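Local atomic coordinates of probable oxidoreductase protein (Rhizobium etli, PDB entry 4FB5), a protein that probably acts as a nucleotide-dependent oxidoreductase of the GFO/IDH/MocA family, with a Rossmann-type domain likely to bind NAD or a related dinucleotide. Residues A[38-43]-A[120-125]; A[79-84]-A[92-97]; A[154-159]-A[361-366]. All blocks are in the same frame, centred on the assembly; numbering follows the deposited sequence.

Interaction 1: A[38-43]-A[120-125]; sequences KCHALA and HVWCEK
One face of the His40 imidazole lies over the indole of Trp122, while the edge of the same ring is turned to the carboxylate of Glu124. The contact belongs to the Rossmann-type domain, probably dinucleotide-binding: His40 projects from helix 35-44, which follows a glycine-rich turn consistent with a GxGxxG motif, and Trp122 from strand 120-123 of the parallel sheet. The two rings meet obliquely, with centroids 4.0 Å apart and planes inclined by 34°. CE1 of His40 comes down closest, 3.4 Å from CD2 of Trp122, and ND1 sits beside it above CE3. Along the rim of the indole, Ala43 CB packs against CH2 of Trp122 at 4.0 Å, one helical turn on from His40. The indole reaches the helix because CG of Trp122 lies anti to its own backbone N, which carries the ring toward helix 35-44; its NE1 is bonded to Glu349, and Trp44 meets it almost at a right angle.

Both nitrogens of His40 are engaged. ND1 bonds to Ser99 on strand 97-100, and NE2 donates to Glu124 OE1. The imidazole is thus held through both nitrogens and has little freedom to turn over. Glu124 approaches from the other side with a bent chain, its carboxylate standing 80° to the imidazole. The same oxygen, OE1, also takes a salt bridge from Lys346, so helix 344-358 also reaches this buried oxygen. From His40 NE2 the bond of 2.8 Å runs within 3° of the ring plane and ends on the anti lone pair of Glu124 OE1.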
ATOM      1  N   LYS A  38      23.149  21.801 -10.072  1.00 50.23           N
ATOM      2  CA  LYS A  38      23.716  20.454 -10.087  1.00 48.64           C
ATOM      3  C   LYS A  38      22.925  19.511 -10.980  1.00 47.97           C
ATOM      4  O   LYS A  38      23.473  18.735 -11.723  1.00 47.90           O
ATOM      5  CB  LYS A  38      23.767  19.884  -8.675  1.00 47.99           C
ATOM      6  CG  LYS A  38      24.531  18.587  -8.609  1.00 46.95           C
ATOM      7  CD  LYS A  38      25.044  18.321  -7.225  1.00 43.51           C
ATOM      8  CE  LYS A  38      25.365  16.864  -7.113  1.00 39.67           C
ATOM      9  NZ  LYS A  38      26.004  16.618  -5.826  1.00 36.02           N
ATOM     10  N   CYS A  39      21.620  19.608 -10.898  1.00 47.20           N
ATOM     11  CA  CYS A  39      20.754  18.763 -11.642  1.00 47.20           C
ATOM     12  C   CYS A  39      20.753  19.075 -13.156  1.00 45.39           C
ATOM     13  O   CYS A  39      20.871  18.154 -13.965  1.00 44.85           O
ATOM     14  CB  CYS A  39      19.365  18.860 -11.028  1.00 48.00           C
ATOM     15  SG  CYS A  39      18.259  17.562 -11.565  1.00 55.61           S
ATOM     16  N   HIS A  40      20.651  20.339 -13.562  1.00 44.11           N
ATOM     17  CA  HIS A  40      20.932  20.644 -14.979  1.00 43.33           C
ATOM     18  C   HIS A  40      22.281  20.041 -15.327  1.00 42.88           C
ATOM     19  O   HIS A  40      22.406  19.316 -16.290  1.00 43.19           O
ATOM     20  CB  HIS A  40      21.033  22.141 -15.265  1.00 43.50           C
ATOM     21  CG  HIS A  40      19.719  22.857 -15.327  1.00 43.95           C
ATOM     22  ND1 HIS A  40      19.394  23.720 -16.351  1.00 43.00           N
ATOM     23  CD2 HIS A  40      18.653  22.853 -14.492  1.00 45.03           C
ATOM     24  CE1 HIS A  40      18.180  24.199 -16.158  1.00 42.48           C
ATOM     25  NE2 HIS A  40      17.711  23.700 -15.030  1.00 44.72           N
ATOM     26  N   ALA A  41      23.307  20.306 -14.528  1.00 42.45           N
ATOM     27  CA  ALA A  41      24.634  19.878 -14.949  1.00 42.68           C
ATOM     28  C   ALA A  41      24.692  18.362 -15.201  1.00 42.80           C
ATOM     29  O   ALA A  41      25.291  17.901 -16.161  1.00 42.99           O
ATOM     30  CB  ALA A  41      25.705  20.339 -13.941  1.00 42.37           C
ATOM     31  N   LEU A  42      24.037  17.596 -14.338  1.00 42.63           N
ATOM     32  CA  LEU A  42      24.037  16.177 -14.460  1.00 42.36           C
ATOM     33  C   LEU A  42      23.252  15.783 -15.691  1.00 42.55           C
ATOM     34  O   LEU A  42      23.569  14.794 -16.372  1.00 42.31           O
ATOM     35  CB  LEU A  42      23.384  15.575 -13.237  1.00 42.61           C
ATOM     36  CG  LEU A  42      24.233  15.432 -11.976  1.00 41.69           C
ATOM     37  CD1 LEU A  42      23.346  14.883 -10.861  1.00 40.18           C
ATOM     38  CD2 LEU A  42      25.418  14.550 -12.216  1.00 38.52           C
ATOM     39  N   ALA A  43      22.218  16.554 -15.967  1.00 42.34           N
ATOM     40  CA  ALA A  43      21.408  16.283 -17.122  1.00 43.22           C
ATOM     41  C   ALA A  43      22.230  16.487 -18.407  1.00 44.06           C
ATOM     42  O   ALA A  43      22.340  15.554 -19.245  1.00 43.77           O
ATOM     43  CB  ALA A  43      20.119  17.148 -17.114  1.00 42.62           C
ATOM     44  N   HIS A 120      19.352  30.243 -26.574  1.00 58.56           N
ATOM     45  CA  HIS A 120      18.288  29.401 -25.988  1.00 57.41           C
ATOM     46  C   HIS A 120      18.311  29.393 -24.442  1.00 56.27           C
ATOM     47  O   HIS A 120      19.378  29.468 -23.807  1.00 56.13           O
ATOM     48  CB  HIS A 120      18.396  27.958 -26.472  1.00 57.71           C
ATOM     49  CG  HIS A 120      18.534  27.802 -27.956  1.00 58.61           C
ATOM     50  ND1 HIS A 120      17.587  28.265 -28.850  1.00 60.35           N
ATOM     51  CD2 HIS A 120      19.489  27.188 -28.699  1.00 58.42           C
ATOM     52  CE1 HIS A 120      17.970  27.964 -30.080  1.00 60.41           C
ATOM     53  NE2 HIS A 120      19.114  27.303 -30.015  1.00 59.25           N
ATOM     54  N   VAL A 121      17.127  29.272 -23.854  1.00 54.55           N
ATOM     55  CA  VAL A 121      16.980  29.347 -22.415  1.00 52.90           C
ATOM     56  C   VAL A 121      16.227  28.172 -21.789  1.00 51.80           C
ATOM     57  O   VAL A 121      15.110  27.807 -22.206  1.00 51.64           O
ATOM     58  CB  VAL A 121      16.326  30.656 -22.022  1.00 52.87           C
ATOM     59  CG1 VAL A 121      15.850  30.589 -20.599  1.00 53.06           C
ATOM     60  CG2 VAL A 121      17.322  31.762 -22.164  1.00 52.98           C
ATOM     61  N   TRP A 122      16.876  27.574 -20.795  1.00 50.40           N
ATOM     62  CA  TRP A 122      16.304  26.536 -19.935  1.00 48.31           C
ATOM     63  C   TRP A 122      16.292  27.112 -18.559  1.00 47.47           C
ATOM     64  O   TRP A 122      17.312  27.230 -17.897  1.00 45.91           O
ATOM     65  CB  TRP A 122      17.175  25.288 -19.958  1.00 48.33           C
ATOM     66  CG  TRP A 122      16.584  24.103 -19.320  1.00 46.01           C
ATOM     67  CD1 TRP A 122      15.313  23.971 -18.859  1.00 44.57           C
ATOM     68  CD2 TRP A 122      17.230  22.849 -19.089  1.00 44.00           C
ATOM     69  NE1 TRP A 122      15.133  22.720 -18.334  1.00 43.63           N
ATOM     70  CE2 TRP A 122      16.293  22.008 -18.469  1.00 42.15           C
ATOM     71  CE3 TRP A 122      18.516  22.363 -19.323  1.00 44.49           C
ATOM     72  CZ2 TRP A 122      16.594  20.703 -18.096  1.00 39.34           C
ATOM     73  CZ3 TRP A 122      18.818  21.045 -18.928  1.00 41.94           C
ATOM     74  CH2 TRP A 122      17.858  20.247 -18.324  1.00 39.40           C
ATOM     75  N   CYS A 123      15.104  27.496 -18.149  1.00 47.96           N
ATOM     76  CA  CYS A 123      14.928  28.297 -16.971  1.00 48.65           C
ATOM     77  C   CYS A 123      14.111  27.524 -15.964  1.00 48.41           C
ATOM     78  O   CYS A 123      13.138  26.866 -16.330  1.00 49.21           O
ATOM     79  CB  CYS A 123      14.215  29.580 -17.348  1.00 47.82           C
ATOM     80  SG  CYS A 123      14.074  30.805 -16.023  1.00 52.81           S
ATOM     81  N   GLU A 124      14.510  27.605 -14.701  1.00 47.59           N
ATOM     82  CA  GLU A 124      13.745  27.014 -13.629  1.00 47.59           C
ATOM     83  C   GLU A 124      12.484  27.793 -13.447  1.00 48.05           C
ATOM     84  O   GLU A 124      12.432  28.983 -13.754  1.00 47.93           O
ATOM     85  CB  GLU A 124      14.542  26.955 -12.319  1.00 47.35           C
ATOM     86  CG  GLU A 124      15.469  25.762 -12.272  1.00 46.59           C
ATOM     87  CD  GLU A 124      14.762  24.470 -12.691  1.00 50.59           C
ATOM     88  OE1 GLU A 124      15.309  23.739 -13.549  1.00 49.10           O
ATOM     89  OE2 GLU A 124      13.643  24.192 -12.161  1.00 53.97           O
ATOM     90  N   LYS A 125      11.459  27.103 -12.975  1.00 48.88           N
ATOM     91  CA  LYS A 125      10.220  27.742 -12.639  1.00 50.39           C
ATOM     92  C   LYS A 125      10.516  28.648 -11.433  1.00 51.64           C
ATOM     93  O   LYS A 125      11.464  28.389 -10.704  1.00 51.61           O
ATOM     94  CB  LYS A 125       9.180  26.664 -12.362  1.00 50.23           C
ATOM     95  CG  LYS A 125       8.698  26.540 -10.932  1.00 52.38           C
ATOM     96  CD  LYS A 125       9.559  25.704 -10.000  1.00 54.16           C
ATOM     97  CE  LYS A 125       8.867  25.673  -8.657  1.00 53.65           C
ATOM     98  NZ  LYS A 125       9.800  25.946  -7.565  1.00 55.61           N
TER

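Interaction 2: A[79-84]-A[92-97]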
ATOM      1  N   PHE A  79      32.979  21.805 -16.271  1.00 65.76           N
ATOM      2  CA  PHE A  79      32.934  22.984 -17.140  1.00 66.91           C
ATOM      3  C   PHE A  79      34.306  23.614 -17.330  1.00 67.35           C
ATOM      4  O   PHE A  79      35.083  23.735 -16.377  1.00 66.87           O
ATOM      5  CB  PHE A  79      32.049  24.053 -16.517  1.00 67.11           C
ATOM      6  CG  PHE A  79      30.607  23.835 -16.740  1.00 68.15           C
ATOM      7  CD1 PHE A  79      29.913  24.629 -17.631  1.00 69.27           C
ATOM      8  CD2 PHE A  79      29.934  22.820 -16.072  1.00 69.79           C
ATOM      9  CE1 PHE A  79      28.564  24.422 -17.855  1.00 69.82           C
ATOM     10  CE2 PHE A  79      28.584  22.604 -16.288  1.00 69.78           C
ATOM     11  CZ  PHE A  79      27.897  23.407 -17.177  1.00 69.82           C
ATOM     12  N   GLU A  80      34.560  24.062 -18.555  1.00 68.26           N
ATOM     13  CA  GLU A  80      35.861  24.592 -18.960  1.00 69.35           C
ATOM     14  C   GLU A  80      36.174  25.934 -18.292  1.00 69.69           C
ATOM     15  O   GLU A  80      37.212  26.084 -17.647  1.00 69.58           O
ATOM     16  CB  GLU A  80      35.949  24.652 -20.496  1.00 69.54           C
ATOM     17  CG  GLU A  80      35.991  23.241 -21.153  1.00 71.76           C
ATOM     18  CD  GLU A  80      35.505  23.178 -22.622  1.00 75.17           C
ATOM     19  OE1 GLU A  80      35.724  24.148 -23.388  1.00 76.97           O
ATOM     20  OE2 GLU A  80      34.926  22.134 -23.027  1.00 75.76           O
ATOM     21  N   LYS A  81      35.249  26.877 -18.393  1.00 70.29           N
ATOM     22  CA  LYS A  81      35.440  28.201 -17.831  1.00 71.31           C
ATOM     23  C   LYS A  81      34.516  28.436 -16.640  1.00 71.89           C
ATOM     24  O   LYS A  81      33.396  27.938 -16.632  1.00 71.93           O
ATOM     25  CB  LYS A  81      35.155  29.267 -18.898  1.00 71.44           C
ATOM     26  CG  LYS A  81      36.010  29.146 -20.150  1.00 72.01           C
ATOM     27  CD  LYS A  81      35.319  29.750 -21.357  1.00 71.83           C
ATOM     28  CE  LYS A  81      35.776  29.036 -22.627  1.00 70.95           C
ATOM     29  NZ  LYS A  81      35.123  29.669 -23.800  1.00 70.05           N
ATOM     30  N   ALA A  82      35.004  29.200 -15.655  1.00 72.54           N
ATOM     31  CA  ALA A  82      34.198  29.794 -14.572  1.00 72.79           C
ATOM     32  C   ALA A  82      34.163  31.356 -14.703  1.00 73.57           C
ATOM     33  O   ALA A  82      34.827  31.910 -15.600  1.00 73.92           O
ATOM     34  CB  ALA A  82      34.766  29.383 -13.237  1.00 72.23           C
ATOM     35  N   THR A  83      33.377  32.036 -13.845  1.00 73.64           N
ATOM     36  CA  THR A  83      33.311  33.518 -13.684  1.00 74.10           C
ATOM     37  C   THR A  83      32.234  33.851 -12.681  1.00 74.05           C
ATOM     38  O   THR A  83      31.378  33.022 -12.402  1.00 74.34           O
ATOM     39  CB  THR A  83      32.900  34.315 -14.947  1.00 74.42           C
ATOM     40  OG1 THR A  83      32.072  33.502 -15.785  1.00 74.64           O
ATOM     41  CG2 THR A  83      34.135  34.851 -15.731  1.00 75.50           C
ATOM     42  N   ALA A  84      32.260  35.070 -12.152  1.00 74.07           N
ATOM     43  CA  ALA A  84      31.211  35.527 -11.231  1.00 74.28           C
ATOM     44  C   ALA A  84      30.432  36.693 -11.852  1.00 74.12           C
ATOM     45  O   ALA A  84      29.634  37.363 -11.197  1.00 73.18           O
ATOM     46  CB  ALA A  84      31.794  35.888  -9.863  1.00 74.40           C
ATOM     47  N   ASP A  92      29.539  35.335 -23.784  1.00 76.97           N
ATOM     48  CA  ASP A  92      30.420  34.362 -24.410  1.00 77.45           C
ATOM     49  C   ASP A  92      29.772  33.794 -25.671  1.00 78.09           C
ATOM     50  O   ASP A  92      28.666  33.261 -25.612  1.00 78.68           O
ATOM     51  CB  ASP A  92      30.790  33.247 -23.438  1.00 77.11           C
ATOM     52  CG  ASP A  92      31.831  32.284 -24.003  1.00 76.78           C
ATOM     53  OD1 ASP A  92      31.907  32.071 -25.233  1.00 75.10           O
ATOM     54  OD2 ASP A  92      32.585  31.712 -23.193  1.00 77.53           O
ATOM     55  N   PRO A  93      30.450  33.943 -26.823  1.00 78.54           N
ATOM     56  CA  PRO A  93      30.008  33.373 -28.105  1.00 78.54           C
ATOM     57  C   PRO A  93      30.144  31.839 -28.262  1.00 78.15           C
ATOM     58  O   PRO A  93      29.620  31.297 -29.239  1.00 78.54           O
ATOM     59  CB  PRO A  93      30.909  34.087 -29.136  1.00 78.63           C
ATOM     60  CG  PRO A  93      32.166  34.398 -28.365  1.00 78.64           C
ATOM     61  CD  PRO A  93      31.631  34.818 -27.001  1.00 78.72           C
ATOM     62  N   GLU A  94      30.835  31.142 -27.358  1.00 77.29           N
ATOM     63  CA  GLU A  94      30.892  29.661 -27.459  1.00 76.71           C
ATOM     64  C   GLU A  94      29.652  28.981 -26.834  1.00 75.94           C
ATOM     65  O   GLU A  94      29.340  27.832 -27.132  1.00 75.92           O
ATOM     66  CB  GLU A  94      32.211  29.088 -26.905  1.00 77.00           C
ATOM     67  CG  GLU A  94      33.391  29.092 -27.904  1.00 77.25           C
ATOM     68  CD  GLU A  94      34.669  28.462 -27.343  1.00 78.40           C
ATOM     69  OE1 GLU A  94      35.169  28.916 -26.281  1.00 78.11           O
ATOM     70  OE2 GLU A  94      35.185  27.514 -27.974  1.00 78.41           O
ATOM     71  N   VAL A  95      28.948  29.723 -25.986  1.00 74.93           N
ATOM     72  CA  VAL A  95      27.672  29.307 -25.416  1.00 73.78           C
ATOM     73  C   VAL A  95      26.539  29.458 -26.437  1.00 73.17           C
ATOM     74  O   VAL A  95      26.363  30.531 -27.003  1.00 73.14           O
ATOM     75  CB  VAL A  95      27.335  30.171 -24.175  1.00 73.63           C
ATOM     76  CG1 VAL A  95      25.912  29.919 -23.718  1.00 73.21           C
ATOM     77  CG2 VAL A  95      28.333  29.911 -23.051  1.00 71.89           C
ATOM     78  N   ASP A  96      25.774  28.391 -26.661  1.00 72.05           N
ATOM     79  CA  ASP A  96      24.572  28.445 -27.505  1.00 70.79           C
ATOM     80  C   ASP A  96      23.289  28.472 -26.658  1.00 69.55           C
ATOM     81  O   ASP A  96      22.283  29.097 -27.043  1.00 69.59           O
ATOM     82  CB  ASP A  96      24.540  27.239 -28.443  1.00 71.51           C
ATOM     83  CG  ASP A  96      25.920  26.899 -29.019  1.00 72.33           C
ATOM     84  OD1 ASP A  96      26.763  27.818 -29.106  1.00 74.59           O
ATOM     85  OD2 ASP A  96      26.158  25.721 -29.381  1.00 71.32           O
ATOM     86  N   VAL A  97      23.358  27.807 -25.491  1.00 67.70           N
ATOM     87  CA  VAL A  97      22.219  27.563 -24.570  1.00 64.96           C
ATOM     88  C   VAL A  97      22.526  28.052 -23.174  1.00 62.88           C
ATOM     89  O   VAL A  97      23.544  27.680 -22.606  1.00 62.06           O
ATOM     90  CB  VAL A  97      21.956  26.040 -24.405  1.00 65.06           C
ATOM     91  CG1 VAL A  97      20.736  25.805 -23.549  1.00 64.72           C
ATOM     92  CG2 VAL A  97      21.793  25.358 -25.747  1.00 64.55           C
TER
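Lys81 sends its ammonium group between two acidic side chains, Asp92 and Glu94, in a salt-bridge network on the protein surface. The short bond goes to Glu94: NZ of Lys81 lies 2.6 Å from OE1 of Glu94, approaching that oxygen almost end-on. The second is weak, with NZ of Lys81 3.3 Å from OD2 of Asp92. An extended chain beyond CG (chi2 154°, chi4 -178°) lets Lys81 span the distance from its edge strand and run roughly perpendicular to both acidic side chains.

The remaining acceptors are well provided for. OD1 of Asp92 turns back to the backbone and accepts from N of Glu94 at 2.6 Å, which closes an Asx turn; the donor stands 28° out of the carboxylate plane. OD2 of Asp92 has a firmer partner than the lysine in ND1 of His61, whose NE2 in turn bonds Thr83. OE2 of Glu94 is taken by Arg58, which also pairs with Glu80. With Glu80 OE1 only 5.6 Å from Glu94 OE1, this arginine probably eases the mutual repulsion of the two acids.

In the Rossmann fold the contact spans a beta-alpha-beta connection: strand 81-83, the outermost of the parallel sheet on this side, leads into helix 86-91, and the turn holding Asp92 and Glu94 follows before strand 97-100. Replacing Lys81 by alanine would take away the cation that meets Glu94 OE1, which is likely to set the glutamate end freer to turn and to cost Asp92 its weak second partner. Two positive groups set among three carboxylates imply a largely electrostatic link, in which both ions of the short pair are likely to stay charged.

Interaction 3: A[154-159]-A[361-366]; sequences YIQNPV and PSSIVT
Polar contact between the segments is confined to Gln156 and Ser363. CD of Gln156 lies 3.8 Å from O and 4.0 Å from OG of Ser363, and a carboxamide so placed may bond to the serine. The amide gets there by a bend in the chain (chi2 -60°) that turns its end toward the 361-366 loop. The backbone of Ser363 is better defined: its N donates to Glu352, on helix 344-358, against which the Gln156 side chain also packs.

Apolar neighbours come close beside this pair without meeting directly. The side chains of Ile155 and Val365 both turn to helix 206-221, Ile155 resting on Leu217 and Tyr220 and Val365 on Trp219. Segment 154-159 follows the last strand of the Rossmann sheet, 148-150, and leads into helix 158-168; loop 361-366 joins helix 344-358 to helix 367-385. The contact thus ties together two chain connections beside the Rossmann fold, and Val365 is joined by a backbone hydrogen bond to Leu150 of the outermost strand 148-150.

Capping bonds set the start of the helices that leave both segments. OD1 of Asn157 accepts from N of Val159 at 2.9 Å, an N-cap in which the donor lies above the carbonyl plane, 56° out of it. The ND2 of Asn157 donates to the carbonyl of Met300. Thr366 plays the matching part for helix 367-385, where its OG1 accepts from N of Asp369.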
ATOM      1  N   TYR A 154       8.139  17.192 -13.669  1.00 36.87           N
ATOM      2  CA  TYR A 154       7.173  16.137 -13.384  1.00 36.72           C
ATOM      3  C   TYR A 154       6.500  15.600 -14.654  1.00 37.49           C
ATOM      4  O   TYR A 154       6.393  14.375 -14.813  1.00 37.34           O
ATOM      5  CB  TYR A 154       6.190  16.598 -12.313  1.00 35.25           C
ATOM      6  CG  TYR A 154       6.952  16.818 -11.054  1.00 34.17           C
ATOM      7  CD1 TYR A 154       7.620  15.759 -10.436  1.00 35.11           C
ATOM      8  CD2 TYR A 154       7.059  18.052 -10.493  1.00 33.49           C
ATOM      9  CE1 TYR A 154       8.332  15.935  -9.302  1.00 33.91           C
ATOM     10  CE2 TYR A 154       7.801  18.247  -9.342  1.00 33.54           C
ATOM     11  CZ  TYR A 154       8.428  17.183  -8.753  1.00 33.85           C
ATOM     12  OH  TYR A 154       9.165  17.363  -7.601  1.00 35.53           O
ATOM     13  N   ILE A 155       6.102  16.528 -15.536  1.00 38.14           N
ATOM     14  CA  ILE A 155       5.635  16.292 -16.932  1.00 39.23           C
ATOM     15  C   ILE A 155       6.385  15.227 -17.708  1.00 38.76           C
ATOM     16  O   ILE A 155       5.793  14.558 -18.534  1.00 40.03           O
ATOM     17  CB  ILE A 155       5.745  17.597 -17.781  1.00 39.82           C
ATOM     18  CG1 ILE A 155       4.827  18.677 -17.259  1.00 43.48           C
ATOM     19  CG2 ILE A 155       5.369  17.414 -19.181  1.00 41.29           C
ATOM     20  CD1 ILE A 155       3.586  18.155 -16.546  1.00 47.77           C
ATOM     21  N   GLN A 156       7.676  15.050 -17.460  1.00 37.90           N
ATOM     22  CA  GLN A 156       8.472  14.170 -18.299  1.00 36.59           C
ATOM     23  C   GLN A 156       8.545  12.731 -17.845  1.00 35.96           C
ATOM     24  O   GLN A 156       9.113  11.893 -18.555  1.00 36.26           O
ATOM     25  CB  GLN A 156       9.914  14.679 -18.416  1.00 37.03           C
ATOM     26  CG  GLN A 156      10.109  16.074 -18.870  1.00 36.84           C
ATOM     27  CD  GLN A 156       9.559  16.350 -20.232  1.00 40.00           C
ATOM     28  OE1 GLN A 156       9.194  17.493 -20.531  1.00 41.29           O
ATOM     29  NE2 GLN A 156       9.492  15.318 -21.084  1.00 43.07           N
ATOM     30  N   ASN A 157       8.021  12.429 -16.665  1.00 35.42           N
ATOM     31  CA  ASN A 157       7.983  11.040 -16.169  1.00 33.62           C
ATOM     32  C   ASN A 157       7.366  10.186 -17.241  1.00 32.46           C
ATOM     33  O   ASN A 157       6.351  10.564 -17.790  1.00 32.64           O
ATOM     34  CB  ASN A 157       7.122  10.976 -14.910  1.00 33.64           C
ATOM     35  CG  ASN A 157       7.162   9.613 -14.194  1.00 33.38           C
ATOM     36  OD1 ASN A 157       7.511   8.573 -14.760  1.00 33.54           O
ATOM     37  ND2 ASN A 157       6.751   9.626 -12.934  1.00 35.32           N
ATOM     38  N   PRO A 158       7.988   9.053 -17.563  1.00 31.82           N
ATOM     39  CA  PRO A 158       7.389   8.088 -18.469  1.00 31.80           C
ATOM     40  C   PRO A 158       5.992   7.636 -18.067  1.00 32.60           C
ATOM     41  O   PRO A 158       5.121   7.429 -18.964  1.00 34.50           O
ATOM     42  CB  PRO A 158       8.336   6.891 -18.387  1.00 30.99           C
ATOM     43  CG  PRO A 158       9.662   7.485 -18.099  1.00 29.27           C
ATOM     44  CD  PRO A 158       9.371   8.664 -17.195  1.00 31.80           C
ATOM     45  N   VAL A 159       5.761   7.471 -16.766  1.00 31.46           N
ATOM     46  CA  VAL A 159       4.443   7.047 -16.286  1.00 31.04           C
ATOM     47  C   VAL A 159       3.432   8.093 -16.715  1.00 32.29           C
ATOM     48  O   VAL A 159       2.327   7.794 -17.126  1.00 32.29           O
ATOM     49  CB  VAL A 159       4.453   6.859 -14.732  1.00 30.94           C
ATOM     50  CG1 VAL A 159       3.042   6.928 -14.133  1.00 27.53           C
ATOM     51  CG2 VAL A 159       5.228   5.563 -14.364  1.00 28.72           C
ATOM     52  N   PRO A 361       9.083  17.863 -33.166  1.00 74.22           N
ATOM     53  CA  PRO A 361       8.027  17.950 -32.156  1.00 73.42           C
ATOM     54  C   PRO A 361       8.638  17.565 -30.833  1.00 72.37           C
ATOM     55  O   PRO A 361       9.385  16.574 -30.765  1.00 72.24           O
ATOM     56  CB  PRO A 361       7.009  16.887 -32.600  1.00 73.80           C
ATOM     57  CG  PRO A 361       7.434  16.476 -34.030  1.00 74.35           C
ATOM     58  CD  PRO A 361       8.919  16.689 -34.046  1.00 74.37           C
ATOM     59  N   SER A 362       8.357  18.365 -29.809  1.00 71.10           N
ATOM     60  CA  SER A 362       8.804  18.069 -28.445  1.00 69.81           C
ATOM     61  C   SER A 362       7.667  18.176 -27.419  1.00 68.71           C
ATOM     62  O   SER A 362       6.572  18.686 -27.735  1.00 68.42           O
ATOM     63  CB  SER A 362       9.923  19.024 -28.049  1.00 70.04           C
ATOM     64  OG  SER A 362       9.386  20.312 -27.807  1.00 70.04           O
ATOM     65  N   SER A 363       7.923  17.713 -26.193  1.00 66.66           N
ATOM     66  CA  SER A 363       6.965  17.958 -25.112  1.00 65.11           C
ATOM     67  C   SER A 363       7.607  18.831 -24.061  1.00 63.39           C
ATOM     68  O   SER A 363       8.057  18.366 -23.036  1.00 64.21           O
ATOM     69  CB  SER A 363       6.441  16.665 -24.492  1.00 64.92           C
ATOM     70  OG  SER A 363       7.339  16.195 -23.510  1.00 66.34           O
ATOM     71  N   ILE A 364       7.648  20.112 -24.321  1.00 60.83           N
ATOM     72  CA  ILE A 364       8.290  20.982 -23.410  1.00 58.76           C
ATOM     73  C   ILE A 364       7.278  22.007 -22.972  1.00 57.12           C
ATOM     74  O   ILE A 364       6.177  22.072 -23.520  1.00 57.34           O
ATOM     75  CB  ILE A 364       9.496  21.604 -24.084  1.00 59.04           C
ATOM     76  CG1 ILE A 364      10.606  21.698 -23.083  1.00 60.09           C
ATOM     77  CG2 ILE A 364       9.188  22.972 -24.688  1.00 59.78           C
ATOM     78  CD1 ILE A 364      11.861  21.263 -23.657  1.00 63.49           C
ATOM     79  N   VAL A 365       7.613  22.788 -21.966  1.00 55.01           N
ATOM     80  CA  VAL A 365       6.737  23.884 -21.606  1.00 53.27           C
ATOM     81  C   VAL A 365       7.452  25.165 -21.975  1.00 52.46           C
ATOM     82  O   VAL A 365       8.610  25.375 -21.591  1.00 52.19           O
ATOM     83  CB  VAL A 365       6.367  23.869 -20.134  1.00 53.14           C
ATOM     84  CG1 VAL A 365       5.431  25.013 -19.810  1.00 51.34           C
ATOM     85  CG2 VAL A 365       5.745  22.542 -19.775  1.00 52.11           C
ATOM     86  N   THR A 366       6.767  25.980 -22.770  1.00 50.95           N
ATOM     87  CA  THR A 366       7.345  27.177 -23.328  1.00 49.93           C
ATOM     88  C   THR A 366       6.877  28.312 -22.499  1.00 49.38           C
ATOM     89  O   THR A 366       5.816  28.255 -21.850  1.00 49.80           O
ATOM     90  CB  THR A 366       6.750  27.553 -24.708  1.00 50.25           C
ATOM     91  OG1 THR A 366       5.350  27.856 -24.543  1.00 50.12           O
ATOM     92  CG2 THR A 366       6.955  26.467 -25.728  1.00 48.86           C
TER

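Interactions 1 and 2 both rest on the parallel sheet of the Rossmann domain, and interaction 2 is nested in the chain loop that interaction 1 closes; they touch where His120 N comes 3.2 Å from Asp96 O, a probable hydrogen bond. Interaction 1 is buried and mixes aromatic packing with a directed His-carboxylate bond, whereas interaction 2, its centre about 25 Å from the chain centre, is a surface network of charges. Interaction 3 is partly buried and touches neither, its centre about 14 Å from that of interaction 1. Its cross-segment chemistry is uncharged, yet it shares helix 344-358 with interaction 1, which packs against both.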